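Local coordinates for protein putative phosphosugar isomerases (Salmonella typhimurium LT2, PDB 3FKJ) that probably binds a phosphorylated sugar or related carbohydrate derivative through its SIS domains and may catalyse its isomerisation, at residues K290-Q302 / C313-N325. Residues are numbered along the deposited sequence; the frame is centred on the assembly and turned at random.
Sequences KLQLIDADKLGIQ and CGLLHNCVLDVYN. With SCN (thiocyanate ion), chain C.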
ATOM      1  N   LYS A 290      23.194   8.378   2.295  1.00 34.18           N
ATOM      2  CA  LYS A 290      23.906   7.208   1.816  1.00 33.44           C
ATOM      3  C   LYS A 290      23.039   6.493   0.824  1.00 33.30           C
ATOM      4  O   LYS A 290      22.187   5.694   1.204  1.00 32.91           O
ATOM      5  CB  LYS A 290      24.249   6.259   2.965  1.00 32.57           C
ATOM      6  CG  LYS A 290      25.197   5.144   2.559  1.00 30.75           C
ATOM      7  CD  LYS A 290      25.495   4.238   3.726  1.00 34.63           C
ATOM      8  CE  LYS A 290      26.613   3.285   3.436  1.00 30.84           C
ATOM      9  NZ  LYS A 290      27.226   2.832   4.688  1.00 36.18           N
ATOM     10  N   LEU A 291      23.265   6.777  -0.454  1.00 33.55           N
ATOM     11  CA  LEU A 291      22.363   6.312  -1.505  1.00 34.05           C
ATOM     12  C   LEU A 291      22.983   5.160  -2.289  1.00 33.14           C
ATOM     13  O   LEU A 291      24.076   5.279  -2.780  1.00 32.82           O
ATOM     14  CB  LEU A 291      21.977   7.479  -2.429  1.00 33.49           C
ATOM     15  CG  LEU A 291      21.141   7.170  -3.687  1.00 37.26           C
ATOM     16  CD1 LEU A 291      19.827   6.434  -3.356  1.00 32.59           C
ATOM     17  CD2 LEU A 291      20.895   8.463  -4.483  1.00 34.75           C
ATOM     18  N   GLN A 292      22.281   4.032  -2.361  1.00 35.13           N
ATOM     19  CA  GLN A 292      22.556   2.980  -3.339  1.00 32.76           C
ATOM     20  C   GLN A 292      21.471   3.116  -4.388  1.00 30.60           C
ATOM     21  O   GLN A 292      20.273   2.917  -4.097  1.00 30.14           O
ATOM     22  CB  GLN A 292      22.475   1.589  -2.715  1.00 33.47           C
ATOM     23  CG  GLN A 292      22.567   0.425  -3.734  1.00 31.67           C
ATOM     24  CD  GLN A 292      23.947   0.344  -4.379  1.00 31.98           C
ATOM     25  OE1 GLN A 292      24.939   0.661  -3.748  1.00 31.13           O
ATOM     26  NE2 GLN A 292      24.003  -0.060  -5.645  1.00 27.58           N
ATOM     27  N   LEU A 293      21.877   3.502  -5.587  1.00 30.36           N
ATOM     28  CA  LEU A 293      20.971   3.585  -6.709  1.00 32.04           C
ATOM     29  C   LEU A 293      21.023   2.283  -7.499  1.00 33.94           C
ATOM     30  O   LEU A 293      22.089   1.814  -7.845  1.00 32.40           O
ATOM     31  CB  LEU A 293      21.354   4.770  -7.594  1.00 31.52           C
ATOM     32  CG  LEU A 293      20.425   5.111  -8.765  1.00 29.69           C
ATOM     33  CD1 LEU A 293      18.966   5.300  -8.343  1.00 26.19           C
ATOM     34  CD2 LEU A 293      20.968   6.348  -9.445  1.00 33.91           C
ATOM     35  N   ILE A 294      19.868   1.687  -7.761  1.00 33.52           N
ATOM     36  CA  ILE A 294      19.775   0.572  -8.711  1.00 32.43           C
ATOM     37  C   ILE A 294      18.788   0.985  -9.795  1.00 32.33           C
ATOM     38  O   ILE A 294      17.594   1.089  -9.547  1.00 30.11           O
ATOM     39  CB  ILE A 294      19.339  -0.726  -8.011  1.00 32.12           C
ATOM     40  CG1 ILE A 294      20.328  -1.042  -6.854  1.00 32.38           C
ATOM     41  CG2 ILE A 294      19.276  -1.860  -9.028  1.00 30.41           C
ATOM     42  CD1 ILE A 294      19.960  -2.216  -5.982  1.00 31.18           C
ATOM     43  N   ASP A 295      19.308   1.236 -11.001  1.00 34.55           N
ATOM     44  CA  ASP A 295      18.526   1.849 -12.067  1.00 34.53           C
ATOM     45  C   ASP A 295      18.142   0.824 -13.122  1.00 35.18           C
ATOM     46  O   ASP A 295      19.024   0.268 -13.788  1.00 31.99           O
ATOM     47  CB  ASP A 295      19.331   2.992 -12.714  1.00 34.87           C
ATOM     48  CG  ASP A 295      18.521   3.762 -13.774  1.00 38.34           C
ATOM     49  OD1 ASP A 295      17.310   3.454 -13.970  1.00 35.83           O
ATOM     50  OD2 ASP A 295      19.088   4.688 -14.400  1.00 36.70           O
ATOM     51  N   ALA A 296      16.830   0.600 -13.309  1.00 35.37           N
ATOM     52  CA  ALA A 296      16.376  -0.361 -14.333  1.00 36.27           C
ATOM     53  C   ALA A 296      16.920  -0.019 -15.731  1.00 38.96           C
ATOM     54  O   ALA A 296      17.352  -0.909 -16.468  1.00 35.93           O
ATOM     55  CB  ALA A 296      14.866  -0.467 -14.360  1.00 33.13           C
ATOM     56  N   ASP A 297      16.898   1.269 -16.081  1.00 42.92           N
ATOM     57  CA  ASP A 297      17.344   1.735 -17.403  1.00 46.13           C
ATOM     58  C   ASP A 297      18.806   1.454 -17.711  1.00 47.79           C
ATOM     59  O   ASP A 297      19.155   1.323 -18.874  1.00 50.33           O
ATOM     60  CB  ASP A 297      17.071   3.237 -17.589  1.00 48.08           C
ATOM     61  CG  ASP A 297      15.910   3.523 -18.551  1.00 51.53           C
ATOM     62  OD1 ASP A 297      15.579   2.633 -19.363  1.00 52.70           O
ATOM     63  OD2 ASP A 297      15.339   4.647 -18.503  1.00 55.53           O
ATOM     64  N   LYS A 298      19.654   1.381 -16.691  1.00 48.84           N
ATOM     65  CA  LYS A 298      21.065   1.041 -16.872  1.00 48.61           C
ATOM     66  C   LYS A 298      21.257  -0.457 -17.003  1.00 48.03           C
ATOM     67  O   LYS A 298      22.255  -0.911 -17.536  1.00 49.72           O
ATOM     68  CB  LYS A 298      21.922   1.553 -15.704  1.00 48.90           C
ATOM     69  CG  LYS A 298      22.614   2.881 -15.940  1.00 55.34           C
ATOM     70  CD  LYS A 298      21.685   3.913 -16.564  1.00 63.92           C
ATOM     71  CE  LYS A 298      22.315   5.299 -16.575  1.00 67.63           C
ATOM     72  NZ  LYS A 298      21.343   6.342 -17.014  1.00 67.55           N
ATOM     73  N   LEU A 299      20.309  -1.235 -16.508  1.00 46.84           N
ATOM     74  CA  LEU A 299      20.456  -2.683 -16.495  1.00 46.24           C
ATOM     75  C   LEU A 299      19.659  -3.349 -17.619  1.00 45.14           C
ATOM     76  O   LEU A 299      19.372  -4.548 -17.552  1.00 45.39           O
ATOM     77  CB  LEU A 299      20.049  -3.246 -15.120  1.00 46.95           C
ATOM     78  CG  LEU A 299      20.788  -2.656 -13.918  1.00 48.54           C
ATOM     79  CD1 LEU A 299      20.101  -3.079 -12.620  1.00 46.51           C
ATOM     80  CD2 LEU A 299      22.257  -3.057 -13.943  1.00 46.43           C
ATOM     81  N   GLY A 300      19.284  -2.576 -18.638  1.00 44.34           N
ATOM     82  CA  GLY A 300      18.798  -3.152 -19.898  1.00 45.28           C
ATOM     83  C   GLY A 300      17.291  -3.317 -20.036  1.00 45.49           C
ATOM     84  O   GLY A 300      16.814  -4.194 -20.769  1.00 45.43           O
ATOM     85  N   ILE A 301      16.531  -2.476 -19.339  1.00 44.47           N
ATOM     86  CA  ILE A 301      15.097  -2.397 -19.587  1.00 44.28           C
ATOM     87  C   ILE A 301      14.812  -1.905 -21.005  1.00 46.14           C
ATOM     88  O   ILE A 301      13.829  -2.350 -21.598  1.00 47.23           O
ATOM     89  CB  ILE A 301      14.354  -1.556 -18.510  1.00 42.90           C
ATOM     90  CG1 ILE A 301      13.931  -2.466 -17.363  1.00 40.68           C
ATOM     91  CG2 ILE A 301      13.115  -0.872 -19.073  1.00 41.89           C
ATOM     92  CD1 ILE A 301      12.657  -3.268 -17.612  1.00 37.72           C
ATOM     93  N   GLN A 302      15.671  -1.038 -21.562  1.00 48.17           N
ATOM     94  CA  GLN A 302      15.453  -0.522 -22.920  1.00 49.11           C
ATOM     95  C   GLN A 302      15.624  -1.621 -23.952  1.00 47.61           C
ATOM     96  O   GLN A 302      15.029  -1.549 -25.022  1.00 47.27           O
ATOM     97  CB  GLN A 302      16.350   0.677 -23.276  1.00 49.98           C
ATOM     98  CG  GLN A 302      15.972   2.033 -22.610  1.00 55.59           C
ATOM     99  CD  GLN A 302      14.445   2.369 -22.613  1.00 61.31           C
ATOM    100  OE1 GLN A 302      13.832   2.577 -23.670  1.00 61.43           O
ATOM    101  NE2 GLN A 302      13.854   2.454 -21.416  1.00 53.61           N
ATOM    102  N   CYS A 313       9.998  -3.363 -14.861  1.00 33.24           N
ATOM    103  CA  CYS A 313      10.960  -2.795 -13.905  1.00 33.40           C
ATOM    104  C   CYS A 313      10.938  -3.504 -12.553  1.00 31.74           C
ATOM    105  O   CYS A 313      11.987  -3.778 -12.013  1.00 32.36           O
ATOM    106  CB  CYS A 313      10.755  -1.297 -13.708  1.00 33.06           C
ATOM    107  SG  CYS A 313      11.351  -0.330 -15.111  1.00 33.21           S
ATOM    108  N   GLY A 314       9.757  -3.819 -12.030  1.00 30.49           N
ATOM    109  CA  GLY A 314       9.673  -4.469 -10.719  1.00 31.05           C
ATOM    110  C   GLY A 314      10.279  -5.861 -10.770  1.00 32.55           C
ATOM    111  O   GLY A 314      11.043  -6.241  -9.912  1.00 33.88           O
ATOM    112  N   LEU A 315       9.901  -6.620 -11.792  1.00 33.78           N
ATOM    113  CA  LEU A 315      10.439  -7.950 -12.026  1.00 33.08           C
ATOM    114  C   LEU A 315      11.961  -7.956 -12.170  1.00 31.93           C
ATOM    115  O   LEU A 315      12.651  -8.777 -11.586  1.00 26.02           O
ATOM    116  CB  LEU A 315       9.823  -8.537 -13.283  1.00 35.02           C
ATOM    117  CG  LEU A 315       8.334  -8.846 -13.300  1.00 32.09           C
ATOM    118  CD1 LEU A 315       7.995  -9.439 -14.651  1.00 32.14           C
ATOM    119  CD2 LEU A 315       7.970  -9.800 -12.187  1.00 30.78           C
ATOM    120  N   LEU A 316      12.486  -7.001 -12.915  1.00 32.61           N
ATOM    121  CA  LEU A 316      13.940  -6.906 -13.024  1.00 32.01           C
ATOM    122  C   LEU A 316      14.619  -6.600 -11.683  1.00 32.60           C
ATOM    123  O   LEU A 316      15.656  -7.217 -11.366  1.00 33.31           O
ATOM    124  CB  LEU A 316      14.318  -5.869 -14.085  1.00 30.65           C
ATOM    125  CG  LEU A 316      15.810  -5.646 -14.344  1.00 34.86           C
ATOM    126  CD1 LEU A 316      16.485  -6.893 -14.889  1.00 26.20           C
ATOM    127  CD2 LEU A 316      15.959  -4.490 -15.310  1.00 33.98           C
ATOM    128  N   HIS A 317      14.083  -5.629 -10.922  1.00 31.10           N
ATOM    129  CA  HIS A 317      14.669  -5.297  -9.623  1.00 31.15           C
ATOM    130  C   HIS A 317      14.663  -6.521  -8.709  1.00 29.97           C
ATOM    131  O   HIS A 317      15.653  -6.786  -8.094  1.00 30.76           O
ATOM    132  CB  HIS A 317      13.933  -4.138  -8.919  1.00 32.62           C
ATOM    133  CG  HIS A 317      14.213  -2.782  -9.502  1.00 30.30           C
ATOM    134  ND1 HIS A 317      15.467  -2.212  -9.511  1.00 24.55           N
ATOM    135  CD2 HIS A 317      13.388  -1.876 -10.080  1.00 33.06           C
ATOM    136  CE1 HIS A 317      15.400  -1.020 -10.076  1.00 28.85           C
ATOM    137  NE2 HIS A 317      14.155  -0.796 -10.437  1.00 29.98           N
ATOM    138  N   ASN A 318      13.553  -7.271  -8.630  1.00 31.36           N
ATOM    139  CA  ASN A 318      13.495  -8.467  -7.790  1.00 31.59           C
ATOM    140  C   ASN A 318      14.710  -9.369  -8.097  1.00 31.05           C
ATOM    141  O   ASN A 318      15.389  -9.846  -7.200  1.00 33.20           O
ATOM    142  CB  ASN A 318      12.220  -9.309  -8.051  1.00 32.24           C
ATOM    143  CG  ASN A 318      10.919  -8.719  -7.485  1.00 32.48           C
ATOM    144  OD1 ASN A 318      10.889  -7.792  -6.668  1.00 32.60           O
ATOM    145  ND2 ASN A 318       9.813  -9.332  -7.898  1.00 30.63           N
ATOM    146  N   CYS A 319      14.995  -9.569  -9.371  1.00 29.65           N
ATOM    147  CA  CYS A 319      16.109 -10.412  -9.786  1.00 31.61           C
ATOM    148  C   CYS A 319      17.495  -9.824  -9.502  1.00 32.01           C
ATOM    149  O   CYS A 319      18.382 -10.528  -9.023  1.00 31.84           O
ATOM    150  CB  CYS A 319      15.988 -10.752 -11.276  1.00 32.42           C
ATOM    151  SG  CYS A 319      14.478 -11.658 -11.702  1.00 34.89           S
ATOM    152  N   VAL A 320      17.675  -8.544  -9.799  1.00 31.77           N
ATOM    153  CA  VAL A 320      18.974  -7.892  -9.633  1.00 31.56           C
ATOM    154  C   VAL A 320      19.336  -7.838  -8.148  1.00 32.38           C
ATOM    155  O   VAL A 320      20.497  -8.022  -7.782  1.00 33.03           O
ATOM    156  CB  VAL A 320      18.975  -6.471 -10.281  1.00 32.76           C
ATOM    157  CG1 VAL A 320      20.080  -5.591  -9.698  1.00 31.28           C
ATOM    158  CG2 VAL A 320      19.094  -6.581 -11.825  1.00 29.45           C
ATOM    159  N   LEU A 321      18.322  -7.622  -7.301  1.00 32.65           N
ATOM    160  CA  LEU A 321      18.494  -7.565  -5.849  1.00 31.70           C
ATOM    161  C   LEU A 321      19.029  -8.855  -5.245  1.00 31.50           C
ATOM    162  O   LEU A 321      19.722  -8.800  -4.233  1.00 32.03           O
ATOM    163  CB  LEU A 321      17.167  -7.139  -5.141  1.00 33.41           C
ATOM    164  CG  LEU A 321      16.824  -5.644  -5.142  1.00 35.37           C
ATOM    165  CD1 LEU A 321      15.369  -5.400  -4.736  1.00 27.58           C
ATOM    166  CD2 LEU A 321      17.795  -4.861  -4.252  1.00 34.16           C
ATOM    167  N   ASP A 322      18.733 -10.006  -5.852  1.00 32.33           N
ATOM    168  CA  ASP A 322      19.279 -11.301  -5.381  1.00 31.59           C
ATOM    169  C   ASP A 322      20.778 -11.218  -5.224  1.00 30.93           C
ATOM    170  O   ASP A 322      21.339 -11.805  -4.292  1.00 29.82           O
ATOM    171  CB  ASP A 322      18.943 -12.457  -6.332  1.00 31.82           C
ATOM    172  CG  ASP A 322      17.524 -13.014  -6.136  1.00 31.63           C
ATOM    173  OD1 ASP A 322      16.908 -12.771  -5.085  1.00 40.73           O
ATOM    174  OD2 ASP A 322      17.024 -13.722  -7.035  1.00 39.55           O
ATOM    175  N   VAL A 323      21.412 -10.457  -6.115  1.00 31.30           N
ATOM    176  CA  VAL A 323      22.877 -10.342  -6.135  1.00 31.18           C
ATOM    177  C   VAL A 323      23.327  -9.495  -4.952  1.00 30.46           C
ATOM    178  O   VAL A 323      24.192  -9.906  -4.197  1.00 28.87           O
ATOM    179  CB  VAL A 323      23.426  -9.773  -7.504  1.00 33.39           C
ATOM    180  CG1 VAL A 323      24.978  -9.703  -7.504  1.00 27.57           C
ATOM    181  CG2 VAL A 323      22.878 -10.596  -8.692  1.00 24.99           C
ATOM    182  N   TYR A 324      22.702  -8.331  -4.765  1.00 30.15           N
ATOM    183  CA  TYR A 324      23.052  -7.476  -3.648  1.00 30.03           C
ATOM    184  C   TYR A 324      22.758  -8.163  -2.320  1.00 28.92           C
ATOM    185  O   TYR A 324      23.548  -8.055  -1.405  1.00 28.71           O
ATOM    186  CB  TYR A 324      22.301  -6.156  -3.716  1.00 32.04           C
ATOM    187  CG  TYR A 324      22.746  -5.268  -4.837  1.00 32.07           C
ATOM    188  CD1 TYR A 324      22.208  -5.409  -6.105  1.00 30.46           C
ATOM    189  CD2 TYR A 324      23.705  -4.284  -4.628  1.00 29.03           C
ATOM    190  CE1 TYR A 324      22.618  -4.603  -7.151  1.00 30.50           C
ATOM    191  CE2 TYR A 324      24.108  -3.469  -5.660  1.00 29.33           C
ATOM    192  CZ  TYR A 324      23.562  -3.628  -6.928  1.00 28.96           C
ATOM    193  OH  TYR A 324      23.956  -2.813  -7.986  1.00 33.53           O
ATOM    194  N   ASN A 325      21.619  -8.860  -2.237  1.00 29.05           N
ATOM    195  CA  ASN A 325      21.212  -9.580  -1.023  1.00 30.51           C
ATOM    196  C   ASN A 325      22.160 -10.670  -0.558  1.00 31.08           C
ATOM    197  O   ASN A 325      22.378 -10.817   0.654  1.00 30.58           O
ATOM    198  CB  ASN A 325      19.815 -10.170  -1.152  1.00 31.25           C
ATOM    199  CG  ASN A 325      18.768  -9.132  -1.414  1.00 32.11           C
ATOM    200  OD1 ASN A 325      19.006  -7.947  -1.228  1.00 33.92           O
ATOM    201  ND2 ASN A 325      17.599  -9.565  -1.863  1.00 26.32           N
TER
HETATM  202  S   SCN C 329      10.743 -12.198 -12.365  1.00 31.13           S
HETATM  203  C   SCN C 329      10.689 -12.090 -10.597  1.00 29.82           C
HETATM  204  N   SCN C 329      10.627 -12.008  -9.434  1.00 35.21           N
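Ile294 buries the most surface of any residue in this interface, against Tyr324, Val320, Leu321 and His317, and its two branches do different work. Its CG1 lies anti to the carbonyl carbon (chi1 -56°), carrying CD1 over one face of the Tyr324 ring, 3.9 Å from the ring centroid and 16° off the normal, which meets the geometry of a CH-pi contact. The same CD1 abuts Leu321 CD2 at 3.8 Å, while CG2 packs against Val320 CG1. The His317 ring comes edge-on to the Ile294 carbonyl, CE1 standing 3.1 Å from Ile294 O near the ring plane, and its NE2 is hydrogen-bonded to Gln268 O in strand 263-268. Nearer the strand's start, the amide of Gln292 is tilted to the Tyr324 ring; Gln292 NE2 and Tyr324 OH both hydrogen-bond to Asp200, which ties the pair to helix 198-208.

Past the strand end, Ala296 CB touches Cys313 SG at 3.6 Å, Ile301 CG1 passes alongside Leu316 CD2 at 3.5 Å, and Leu299 CD1 meets Val320 CG2 tip to tip. The solvent side is looser: exposed Lys298 and Gln302 take no part in the contact, and Lys298 NZ approaches Asp295 OD2 only at a long 3.8 Å. Asp295 turns away from the helix yet is buried, salt-bridged to Arg274 and closing an Asx turn with the backbone N of Asp297. With 565 Å² buried and axes 10.0 Å apart at 130°, the helix covers strand 290-295, outermost within this chain in a four-stranded parallel sheet, an alpha/beta layering consistent with a second SIS-type domain, as in GlmS-family isomerase domains.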